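Local coordinates for actin-related protein 8 (Homo sapiens, PDB 4FO0), which binds ATP with low basal ATPase activity, does not polymerise, and is a proposed core component of the INO80 chromatin-remodelling complex, at residues K316-Q324 with F348-M359. Numbering follows the deposited sequence.
Sequences KETFCHLDQ and FRLGDEKLQAPM. With ATP (adenosine-5'-triphosphate), chain C.
H321 lies against K354 and L355 of helix 353-359, with one ring face over L355 CA and its CD2 3.6 Å from K354 CB. Its ring leaves CB between its own backbone N and carbonyl carbon (chi1 63°), and both nitrogens are engaged in the ring plane: ND1 accepts from D323 N at 3.0 Å, and NE2 meets a water that also reaches G351 O. The backbone adds H321 N to K354 O, 2.9 Å with a fairly straight 159° at the hydrogen, the donor tilted from the carbonyl plane. Replacing the imidazole by an alanine side chain would probably leave D323 N without its acceptor and the water without one partner, and open a gap over L355. K354 runs its methylenes alongside F319 O, CD 3.6 Å away, and carries NZ on to H332. Further along, P358 CG touches both C320 CB and H321 O, while L322 reaches M359 CG through CD2 (3.5 Å). At the other end the F319 ring meets the edge of F348, CE2 to CE2 3.9 Å. Upstream on helix 306-319, K316 NZ donates to ATP O2' at 2.8 Å, and that hydroxyl donates to E317 OE2. A single direct hydrogen bond amid mostly apolar packing thus joins the chain leaving this ribose-binding helix of the actin fold to helix 353-359, with the imidazole held in its plane by D323 N at ND1 and a water at NE2.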
# COMPACT_ATOMS: atom_id res chain seq x y z
N LYS A 316 0.35 4.51 -14.32
CA LYS A 316 -0.92 4.44 -13.64
C LYS A 316 -1.22 5.72 -12.86
O LYS A 316 -2.33 6.25 -12.91
CB LYS A 316 -0.97 3.26 -12.68
CG LYS A 316 -2.16 3.33 -11.73
CD LYS A 316 -2.07 2.35 -10.59
CE LYS A 316 -0.95 2.72 -9.64
NZ LYS A 316 -0.94 1.78 -8.48
N GLU A 317 -0.23 6.22 -12.12
CA GLU A 317 -0.50 7.36 -11.24
C GLU A 317 -0.72 8.63 -12.01
O GLU A 317 -1.35 9.57 -11.51
CB GLU A 317 0.61 7.55 -10.25
CG GLU A 317 0.78 6.40 -9.32
CD GLU A 317 2.17 6.35 -8.75
OE1 GLU A 317 3.03 7.15 -9.20
OE2 GLU A 317 2.41 5.50 -7.87
N THR A 318 -0.21 8.64 -13.23
CA THR A 318 -0.33 9.81 -14.10
C THR A 318 -1.61 9.81 -14.92
O THR A 318 -2.27 10.84 -15.06
CB THR A 318 0.88 9.90 -15.03
OG1 THR A 318 2.05 10.12 -14.23
CG2 THR A 318 0.74 11.03 -15.99
N PHE A 319 -1.98 8.65 -15.44
CA PHE A 319 -3.08 8.55 -16.39
C PHE A 319 -4.42 8.06 -15.85
O PHE A 319 -5.46 8.56 -16.24
CB PHE A 319 -2.65 7.66 -17.53
CG PHE A 319 -1.52 8.22 -18.31
CD1 PHE A 319 -1.32 9.59 -18.34
CD2 PHE A 319 -0.66 7.39 -19.01
CE1 PHE A 319 -0.28 10.13 -19.05
CE2 PHE A 319 0.37 7.93 -19.73
CZ PHE A 319 0.57 9.30 -19.75
N CYS A 320 -4.39 7.07 -14.97
CA CYS A 320 -5.61 6.48 -14.44
C CYS A 320 -6.46 7.48 -13.65
O CYS A 320 -5.94 8.35 -12.95
CB CYS A 320 -5.26 5.24 -13.61
SG CYS A 320 -4.66 3.88 -14.68
N HIS A 321 -7.77 7.36 -13.79
CA HIS A 321 -8.70 8.26 -13.11
C HIS A 321 -9.99 7.51 -12.85
O HIS A 321 -10.23 6.47 -13.48
CB HIS A 321 -8.98 9.50 -13.97
CG HIS A 321 -9.67 9.19 -15.26
ND1 HIS A 321 -11.04 9.15 -15.39
CD2 HIS A 321 -9.17 8.88 -16.48
CE1 HIS A 321 -11.35 8.83 -16.63
NE2 HIS A 321 -10.24 8.67 -17.32
N LEU A 322 -10.82 8.01 -11.94
CA LEU A 322 -12.17 7.47 -11.74
C LEU A 322 -13.24 8.54 -12.04
O LEU A 322 -14.20 8.71 -11.28
CB LEU A 322 -12.35 6.94 -10.32
CG LEU A 322 -11.59 5.66 -10.00
CD1 LEU A 322 -11.52 5.44 -8.49
CD2 LEU A 322 -12.25 4.48 -10.68
N ASP A 323 -13.06 9.24 -13.15
CA ASP A 323 -13.95 10.33 -13.52
C ASP A 323 -14.74 9.99 -14.80
O ASP A 323 -14.16 9.93 -15.89
CB ASP A 323 -13.09 11.59 -13.71
CG ASP A 323 -13.91 12.81 -14.07
OD1 ASP A 323 -15.13 12.68 -14.31
OD2 ASP A 323 -13.30 13.91 -14.13
N GLN A 324 -16.05 9.76 -14.69
CA GLN A 324 -16.88 9.44 -15.86
C GLN A 324 -16.73 10.45 -16.98
O GLN A 324 -16.83 10.12 -18.16
CB GLN A 324 -18.36 9.36 -15.51
CG GLN A 324 -18.80 8.06 -14.91
CD GLN A 324 -18.68 6.89 -15.87
OE1 GLN A 324 -17.93 5.95 -15.61
NE2 GLN A 324 -19.44 6.93 -16.96
N PHE A 348 1.60 8.81 -27.00
CA PHE A 348 0.58 7.84 -27.37
C PHE A 348 -0.83 8.15 -26.94
O PHE A 348 -1.08 9.06 -26.14
CB PHE A 348 0.97 6.41 -27.03
CG PHE A 348 0.57 5.97 -25.67
CD1 PHE A 348 0.13 4.66 -25.47
CD2 PHE A 348 0.67 6.83 -24.60
CE1 PHE A 348 -0.23 4.23 -24.21
CE2 PHE A 348 0.31 6.41 -23.33
CZ PHE A 348 -0.14 5.11 -23.13
N ARG A 349 -1.75 7.41 -27.54
CA ARG A 349 -3.16 7.73 -27.42
C ARG A 349 -3.87 6.73 -26.50
O ARG A 349 -3.73 5.52 -26.67
CB ARG A 349 -3.78 7.72 -28.80
CG ARG A 349 -4.92 8.66 -28.96
CD ARG A 349 -5.27 8.75 -30.42
NE ARG A 349 -4.71 9.96 -31.00
CZ ARG A 349 -4.73 10.23 -32.30
NH1 ARG A 349 -5.28 9.36 -33.14
NH2 ARG A 349 -4.21 11.36 -32.76
N LEU A 350 -4.59 7.24 -25.51
CA LEU A 350 -5.31 6.38 -24.57
C LEU A 350 -6.78 6.70 -24.48
O LEU A 350 -7.18 7.87 -24.51
CB LEU A 350 -4.70 6.48 -23.18
CG LEU A 350 -3.64 5.42 -22.93
CD1 LEU A 350 -3.21 5.43 -21.48
CD2 LEU A 350 -4.18 4.07 -23.36
N GLY A 351 -7.57 5.65 -24.30
CA GLY A 351 -8.99 5.80 -24.09
C GLY A 351 -9.49 5.36 -22.72
O GLY A 351 -9.17 5.95 -21.68
N ASP A 352 -10.27 4.30 -22.72
CA ASP A 352 -11.03 3.93 -21.54
C ASP A 352 -10.18 3.14 -20.56
O ASP A 352 -10.44 3.11 -19.35
CB ASP A 352 -12.29 3.17 -21.96
CG ASP A 352 -13.18 3.98 -22.89
OD1 ASP A 352 -13.37 5.20 -22.65
OD2 ASP A 352 -13.68 3.40 -23.89
N GLU A 353 -9.13 2.51 -21.08
CA GLU A 353 -8.15 1.89 -20.21
C GLU A 353 -7.82 2.76 -18.97
O GLU A 353 -7.64 2.25 -17.87
CB GLU A 353 -6.90 1.57 -21.03
CG GLU A 353 -6.74 2.48 -22.23
CD GLU A 353 -7.45 1.99 -23.48
OE1 GLU A 353 -7.98 2.84 -24.22
OE2 GLU A 353 -7.47 0.76 -23.74
N LYS A 354 -7.79 4.08 -19.13
CA LYS A 354 -7.48 4.96 -18.00
C LYS A 354 -8.50 4.87 -16.89
O LYS A 354 -8.18 5.19 -15.74
CB LYS A 354 -7.34 6.42 -18.45
CG LYS A 354 -6.15 6.68 -19.35
CD LYS A 354 -6.10 8.14 -19.75
CE LYS A 354 -7.21 8.48 -20.71
NZ LYS A 354 -7.23 9.94 -20.91
N LEU A 355 -9.72 4.47 -17.23
CA LEU A 355 -10.81 4.35 -16.26
C LEU A 355 -11.11 2.89 -15.90
O LEU A 355 -11.42 2.59 -14.77
CB LEU A 355 -12.08 5.02 -16.79
CG LEU A 355 -13.36 4.85 -15.97
CD1 LEU A 355 -13.30 5.58 -14.63
CD2 LEU A 355 -14.51 5.37 -16.80
N GLN A 356 -11.01 2.00 -16.87
CA GLN A 356 -11.20 0.59 -16.63
C GLN A 356 -10.30 0.05 -15.52
O GLN A 356 -10.77 -0.63 -14.60
CB GLN A 356 -10.97 -0.20 -17.91
CG GLN A 356 -11.99 0.08 -19.00
CD GLN A 356 -11.58 -0.52 -20.32
OE1 GLN A 356 -10.49 -0.25 -20.83
NE2 GLN A 356 -12.43 -1.37 -20.87
N ALA A 357 -9.01 0.34 -15.61
CA ALA A 357 -8.03 -0.27 -14.71
C ALA A 357 -8.29 0.01 -13.22
O ALA A 357 -8.30 -0.91 -12.41
CB ALA A 357 -6.64 0.17 -15.11
N PRO A 358 -8.48 1.28 -12.86
CA PRO A 358 -8.77 1.63 -11.45
C PRO A 358 -10.06 0.99 -10.98
O PRO A 358 -10.18 0.64 -9.81
CB PRO A 358 -8.95 3.16 -11.49
CG PRO A 358 -8.29 3.60 -12.74
CD PRO A 358 -8.35 2.46 -13.72
N MET A 359 -11.02 0.84 -11.88
CA MET A 359 -12.29 0.22 -11.53
C MET A 359 -12.21 -1.28 -11.33
O MET A 359 -13.18 -1.89 -10.89
CB MET A 359 -13.35 0.53 -12.58
CG MET A 359 -13.83 1.95 -12.54
SD MET A 359 -15.24 2.16 -13.62
CE MET A 359 -16.20 0.71 -13.18
PG ATP C . 0.41 -2.28 1.62
O1G ATP C . -0.40 -1.33 2.46
O2G ATP C . 1.38 -3.15 2.38
O3G ATP C . -0.36 -3.04 0.56
PB ATP C . 2.02 0.10 1.18
O1B ATP C . 3.43 0.03 0.66
O2B ATP C . 1.68 0.55 2.60
O3B ATP C . 1.36 -1.30 0.77
PA ATP C . 1.04 2.57 0.14
O1A ATP C . 2.43 3.14 0.09
O2A ATP C . 0.02 3.05 1.14
O3A ATP C . 1.16 0.98 0.14
O5' ATP C . 0.41 2.77 -1.32
C5' ATP C . 1.19 2.37 -2.43
C4' ATP C . 0.31 2.38 -3.65
O4' ATP C . -0.19 3.70 -3.80
C3' ATP C . 1.08 2.06 -4.93
O3' ATP C . 0.36 1.06 -5.67
C2' ATP C . 1.10 3.36 -5.68
O2' ATP C . 1.08 3.19 -7.09
C1' ATP C . -0.18 3.99 -5.20
N9 ATP C . -0.22 5.43 -5.50
C8 ATP C . 0.60 6.36 -5.00
N7 ATP C . 0.30 7.58 -5.51
C5 ATP C . -0.73 7.42 -6.35
C6 ATP C . -1.53 8.30 -7.22
N6 ATP C . -1.26 9.63 -7.26
N1 ATP C . -2.52 7.73 -7.95
C2 ATP C . -2.78 6.41 -7.91
N3 ATP C . -2.08 5.55 -7.14
C4 ATP C . -1.07 5.99 -6.35
O HOH W 1 -10.61 7.96 -19.99